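PDB 6M6T: 4-alpha-glucanotransferase from Streptococcus agalactiae, which is an amylomaltase, also called disproportionating enzyme, a member of the 4-alpha-glucanotransferase family built on a TIM-barrel fold. Local coordinates for residues Phe35-Asp40 against Lys209-Ile214; Gly258-Asn263 against Trp305-Asp310. One frame throughout, in Å; residues are numbered along the deposited sequence.

How the contacts relate
The two contacts share no helix or strand; their centres lie about 39 Å apart, on opposite sides of the centre of the chain. Contact 1 is partly buried and joins the end of helix 27-38 to the turn between helix 182-208 and strand 212-217, one of the parallel strands of the barrel. Contact 2 is buried and belongs to the separate antiparallel sheet, where it joins strands 259-264 and 303-308. Across both, the touching is apolar and no hydrogen bond spans the segments. Their surroundings differ: contact 1 runs out to the charged K209, whereas contact 2 borders two glycan pockets, L260 and W261 lining one, beside a bound AC1, and Q259 the other.

Contact 1 (Phe35-Asp40 against Lys209-Ile214); sequences FLVETD and KGIQII
L36 and V37 meet K209 and I211 through aliphatic groups; the one aromatic ring, that of F35, lies off the interface. One face of this ring carries T39 OG1, 4.1 Å above the plane and displaced toward the rim; F32 meets the ring with its plane turned by about 55°, and K484 and L487 of helix 481-493 also touch it. The same hydroxyl donates to F35 O (OG1 to O 2.9 Å) with a C=O...donor angle of 144°. T39 N also reaches F35 O, at 3.3 Å, so one carbonyl takes two donors from the first residue to leave helical geometry.

The contact proper buries 196 Å², both sides summed. L36 and I211 cross at about a right angle: I211 CD1 lies against L36 CB at 3.9 Å, while I211 CG2 faces L36 CD1 at 4.2 Å. The chi1 of I211, -72°, sets CG1 anti to the carbonyl carbon, and from there CG1 also touches V37 CG1 at 3.7 Å. That same V37 methyl is shared with K209, meeting both K209 CB and K209 O at 3.6 Å. Beyond CB the lysine bends repeatedly and carries NZ away from residues 35-40, to a weak hydrogen bond with Y205 OH of helix 182-208; of this side chain, CB is the part that touches V37.

The turn between K209 and I211 is a Schellman motif ending helix 182-208, with G210, at positive phi, as its C-prime residue and with G210 N and I211 N bonded back to helix carbonyls. The chain then enters strand 212-217, which lies between strands 43-45 and 292-295 of the barrel. L36 and I213 both rest on W44 of strand 43-45, and E38 is salt-bridged to K484 of helix 481-493.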
# COMPACT_ATOMS: atom_id res chain seq x y z
N PHE A 35 -15.37 5.46 -13.96
CA PHE A 35 -15.92 6.48 -13.09
C PHE A 35 -14.93 7.61 -12.85
O PHE A 35 -15.34 8.77 -12.67
CB PHE A 35 -16.35 5.84 -11.76
CG PHE A 35 -16.10 6.71 -10.57
CD1 PHE A 35 -16.95 7.74 -10.26
CD2 PHE A 35 -14.99 6.49 -9.76
CE1 PHE A 35 -16.71 8.56 -9.16
CE2 PHE A 35 -14.74 7.31 -8.65
CZ PHE A 35 -15.59 8.34 -8.36
N LEU A 36 -13.64 7.31 -12.85
CA LEU A 36 -12.66 8.38 -12.66
C LEU A 36 -12.63 9.30 -13.88
O LEU A 36 -12.51 10.52 -13.73
CB LEU A 36 -11.27 7.80 -12.38
CG LEU A 36 -11.17 7.06 -11.04
CD1 LEU A 36 -9.72 6.63 -10.68
CD2 LEU A 36 -11.77 7.92 -9.97
N VAL A 37 -12.77 8.73 -15.08
CA VAL A 37 -12.84 9.58 -16.28
C VAL A 37 -14.19 10.28 -16.42
O VAL A 37 -14.27 11.30 -17.12
CB VAL A 37 -12.56 8.83 -17.59
CG1 VAL A 37 -11.33 7.93 -17.45
CG2 VAL A 37 -13.79 8.06 -18.08
N GLU A 38 -15.25 9.74 -15.82
CA GLU A 38 -16.51 10.48 -15.80
C GLU A 38 -16.35 11.81 -15.08
O GLU A 38 -16.83 12.85 -15.55
CB GLU A 38 -17.60 9.68 -15.10
CG GLU A 38 -18.20 8.57 -15.87
CD GLU A 38 -19.32 7.98 -15.07
OE1 GLU A 38 -19.19 6.83 -14.58
OE2 GLU A 38 -20.34 8.69 -14.90
N THR A 39 -15.71 11.79 -13.91
CA THR A 39 -15.60 12.92 -13.01
C THR A 39 -14.35 13.76 -13.27
O THR A 39 -14.04 14.66 -12.48
CB THR A 39 -15.63 12.42 -11.57
OG1 THR A 39 -14.71 11.33 -11.43
CG2 THR A 39 -17.03 11.91 -11.22
N ASP A 40 -13.62 13.48 -14.35
CA ASP A 40 -12.44 14.24 -14.77
C ASP A 40 -11.35 14.20 -13.70
O ASP A 40 -10.62 15.18 -13.49
CB ASP A 40 -12.83 15.66 -15.15
CG ASP A 40 -14.12 15.70 -15.95
OD1 ASP A 40 -14.13 15.25 -17.12
OD2 ASP A 40 -15.15 16.15 -15.38
N LYS A 209 -6.89 5.83 -20.72
CA LYS A 209 -7.96 6.78 -20.47
C LYS A 209 -7.49 8.07 -19.78
O LYS A 209 -8.33 8.80 -19.25
CB LYS A 209 -9.07 6.14 -19.65
CG LYS A 209 -9.66 4.92 -20.29
CD LYS A 209 -11.03 5.20 -20.86
CE LYS A 209 -11.92 3.99 -20.74
NZ LYS A 209 -12.10 3.25 -22.04
N GLY A 210 -6.19 8.35 -19.74
CA GLY A 210 -5.72 9.51 -19.00
C GLY A 210 -5.68 9.37 -17.48
O GLY A 210 -5.36 10.36 -16.80
N ILE A 211 -5.96 8.19 -16.94
CA ILE A 211 -5.94 7.94 -15.50
C ILE A 211 -4.57 7.40 -15.09
O ILE A 211 -4.10 6.40 -15.64
CB ILE A 211 -7.05 6.96 -15.09
CG1 ILE A 211 -8.40 7.66 -15.19
CG2 ILE A 211 -6.82 6.44 -13.66
CD1 ILE A 211 -8.36 9.07 -14.58
N GLN A 212 -3.94 8.04 -14.10
CA GLN A 212 -2.62 7.67 -13.61
C GLN A 212 -2.70 7.08 -12.20
O GLN A 212 -3.50 7.54 -11.37
CB GLN A 212 -1.70 8.88 -13.61
CG GLN A 212 -1.59 9.59 -14.95
CD GLN A 212 -0.15 9.72 -15.39
OE1 GLN A 212 0.63 10.46 -14.78
NE2 GLN A 212 0.21 8.98 -16.44
N ILE A 213 -1.86 6.06 -11.94
CA ILE A 213 -1.88 5.29 -10.69
C ILE A 213 -0.76 5.76 -9.75
O ILE A 213 0.42 5.76 -10.12
CB ILE A 213 -1.73 3.78 -10.96
CG1 ILE A 213 -2.86 3.29 -11.86
CG2 ILE A 213 -1.67 2.99 -9.65
CD1 ILE A 213 -4.23 3.45 -11.21
N ILE A 214 -1.14 6.12 -8.53
CA ILE A 214 -0.17 6.35 -7.46
C ILE A 214 -0.06 5.07 -6.64
O ILE A 214 -0.95 4.74 -5.85
CB ILE A 214 -0.57 7.53 -6.56
CG1 ILE A 214 -1.05 8.72 -7.38
CG2 ILE A 214 0.58 7.94 -5.71
CD1 ILE A 214 -1.95 9.64 -6.55

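Contact 2 (Gly258-Asn263 against Trp305-Asp310); sequences GQLWGN and WEIRGD. With AC1 (4,6-dideoxy-4-{[(1S,4R,5S,6S)-4,5,6-trihydroxy-3-(hydroxymethyl)cyclohex-2-en-1-yl]amino}-alpha-D-glucopyranose), chain I.
L260 and I307 meet at about a right angle, methyl to methyl, with L260 CD1 4.1 Å from I307 CD1. The CB of I307 is directed at the other strand; that of L260 is not, but with CG of L260 anti to the backbone N (chi1 179°), CD1 reaches the isoleucine. I307 CD1 also approaches Q259 O at 4.3 Å.

Strands 259-264 and 303-308 are not direct neighbours: both pair antiparallel with strand 245-249, which runs between them in the four-stranded sheet, and L260 and I307 both rest on its I246. Hence no hydrogen bond joins the two segments, and the contact reaches over the middle strand.

W261 NE1 donates to Q259 OE1 (2.6 Å, N-H...O 162°) on a lone pair in the carbonyl plane, and the oxygen is 2° out of the indole plane. The near-coplanar bond would restrain the rotation of the indole, which also meets H297 edge-to-face. Q259 lines a second glycan pocket, while L260 and W261 line the one holding this AC1. AC1 C3 approaches W261 CD1 obliquely at 4.2 Å. AC1 O4, on the cyclitol ring, makes a weak hydrogen bond to W261 O (3.4 Å).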
# COMPACT_ATOMS: atom_id res chain seq x y z
N GLY A 258 2.60 5.31 21.46
CA GLY A 258 3.42 5.17 20.27
C GLY A 258 3.05 3.93 19.47
O GLY A 258 1.96 3.37 19.60
N GLN A 259 3.99 3.50 18.63
CA GLN A 259 3.71 2.41 17.70
C GLN A 259 4.88 1.43 17.64
O GLN A 259 6.04 1.84 17.52
CB GLN A 259 3.43 2.91 16.28
CG GLN A 259 2.04 3.48 16.06
CD GLN A 259 1.89 4.05 14.67
OE1 GLN A 259 2.49 3.55 13.71
NE2 GLN A 259 1.11 5.13 14.54
N LEU A 260 4.54 0.15 17.69
CA LEU A 260 5.47 -0.94 17.47
C LEU A 260 5.05 -1.66 16.19
O LEU A 260 3.91 -2.14 16.10
CB LEU A 260 5.49 -1.89 18.67
CG LEU A 260 6.41 -3.09 18.58
CD1 LEU A 260 7.38 -3.09 19.76
CD2 LEU A 260 5.58 -4.37 18.52
N TRP A 261 5.96 -1.73 15.21
CA TRP A 261 5.65 -2.25 13.89
C TRP A 261 6.09 -3.70 13.68
O TRP A 261 5.32 -4.51 13.14
CB TRP A 261 6.27 -1.36 12.82
CG TRP A 261 5.67 0.02 12.76
CD1 TRP A 261 4.56 0.46 13.42
CD2 TRP A 261 6.15 1.14 12.00
NE1 TRP A 261 4.32 1.79 13.12
CE2 TRP A 261 5.28 2.22 12.25
CE3 TRP A 261 7.23 1.33 11.12
CZ2 TRP A 261 5.45 3.48 11.66
CZ3 TRP A 261 7.40 2.58 10.54
CH2 TRP A 261 6.52 3.63 10.81
N GLY A 262 7.31 -4.06 14.08
CA GLY A 262 7.79 -5.42 14.00
C GLY A 262 8.72 -5.70 12.84
O GLY A 262 9.31 -6.79 12.79
N ASN A 263 8.87 -4.77 11.90
CA ASN A 263 9.74 -5.02 10.77
C ASN A 263 11.21 -5.03 11.21
O ASN A 263 11.60 -4.34 12.15
CB ASN A 263 9.55 -3.96 9.69
CG ASN A 263 8.11 -3.51 9.54
OD1 ASN A 263 7.54 -2.93 10.46
ND2 ASN A 263 7.52 -3.77 8.37
N TRP A 305 13.30 5.24 14.00
CA TRP A 305 13.20 4.82 15.39
C TRP A 305 13.46 3.32 15.49
O TRP A 305 12.85 2.53 14.76
CB TRP A 305 11.82 5.16 15.94
CG TRP A 305 11.62 4.77 17.35
CD1 TRP A 305 11.02 3.63 17.80
CD2 TRP A 305 12.02 5.51 18.50
NE1 TRP A 305 11.01 3.62 19.17
CE2 TRP A 305 11.62 4.77 19.63
CE3 TRP A 305 12.67 6.73 18.70
CZ2 TRP A 305 11.85 5.20 20.93
CZ3 TRP A 305 12.90 7.16 19.99
CH2 TRP A 305 12.49 6.40 21.09
N GLU A 306 14.35 2.93 16.41
CA GLU A 306 14.91 1.58 16.47
C GLU A 306 14.65 0.99 17.86
O GLU A 306 15.43 1.21 18.79
CB GLU A 306 16.40 1.60 16.14
CG GLU A 306 17.03 0.22 15.92
CD GLU A 306 18.58 0.21 16.01
OE1 GLU A 306 19.12 0.09 17.14
OE2 GLU A 306 19.27 0.28 14.96
N ILE A 307 13.56 0.22 17.99
CA ILE A 307 13.31 -0.50 19.23
C ILE A 307 14.30 -1.65 19.34
O ILE A 307 14.48 -2.42 18.40
CB ILE A 307 11.87 -1.04 19.26
CG1 ILE A 307 10.86 0.09 19.00
CG2 ILE A 307 11.61 -1.76 20.58
CD1 ILE A 307 9.79 -0.25 17.96
N ARG A 308 14.96 -1.77 20.49
CA ARG A 308 15.86 -2.90 20.66
C ARG A 308 15.05 -4.17 20.93
O ARG A 308 13.83 -4.14 21.08
CB ARG A 308 16.84 -2.64 21.79
CG ARG A 308 16.17 -2.17 23.05
CD ARG A 308 17.17 -1.63 24.06
NE ARG A 308 16.52 -0.68 24.95
CZ ARG A 308 16.56 0.65 24.79
NH1 ARG A 308 17.25 1.18 23.78
NH2 ARG A 308 15.92 1.43 25.65
N GLY A 309 15.75 -5.31 20.99
CA GLY A 309 15.16 -6.52 21.54
C GLY A 309 14.89 -6.25 23.01
O GLY A 309 15.18 -5.14 23.46
N ASP A 310 14.35 -7.20 23.76
CA ASP A 310 14.00 -6.99 25.17
C ASP A 310 13.21 -5.69 25.36
O ASP A 310 13.44 -4.91 26.29
CB ASP A 310 15.25 -7.03 26.08
CG ASP A 310 16.26 -5.88 25.84
OD1 ASP A 310 16.11 -4.79 26.45
OD2 ASP A 310 17.22 -6.08 25.05
C1 AC1 I . 1.25 -0.19 9.70
O2 AC1 I . 0.06 0.91 11.55
C2 AC1 I . 0.38 -0.37 10.95
C4A AC1 I . 2.47 -6.20 14.92
C3 AC1 I . 1.03 -1.25 11.98
O3 AC1 I . 0.10 -1.34 13.04
C4 AC1 I . 1.34 -2.62 11.34
N4A AC1 I . 1.89 -3.68 12.25
C5 AC1 I . 2.34 -2.32 10.24
O5 AC1 I . 1.69 -1.51 9.23
C6 AC1 I . 2.82 -3.62 9.61
C1B AC1 I . 0.93 -4.60 12.93
C2B AC1 I . 0.99 -4.30 14.42
O2B AC1 I . 0.74 -2.91 14.65
C3B AC1 I . 2.40 -4.67 14.90
O3B AC1 I . 2.64 -4.13 16.22
O4 AC1 I . 3.79 -6.70 15.27
C5B AC1 I . 2.02 -6.73 13.69
C7B AC1 I . 1.26 -5.97 12.76
C6B AC1 I . 2.36 -8.22 13.45
O6B AC1 I . 3.43 -8.64 14.32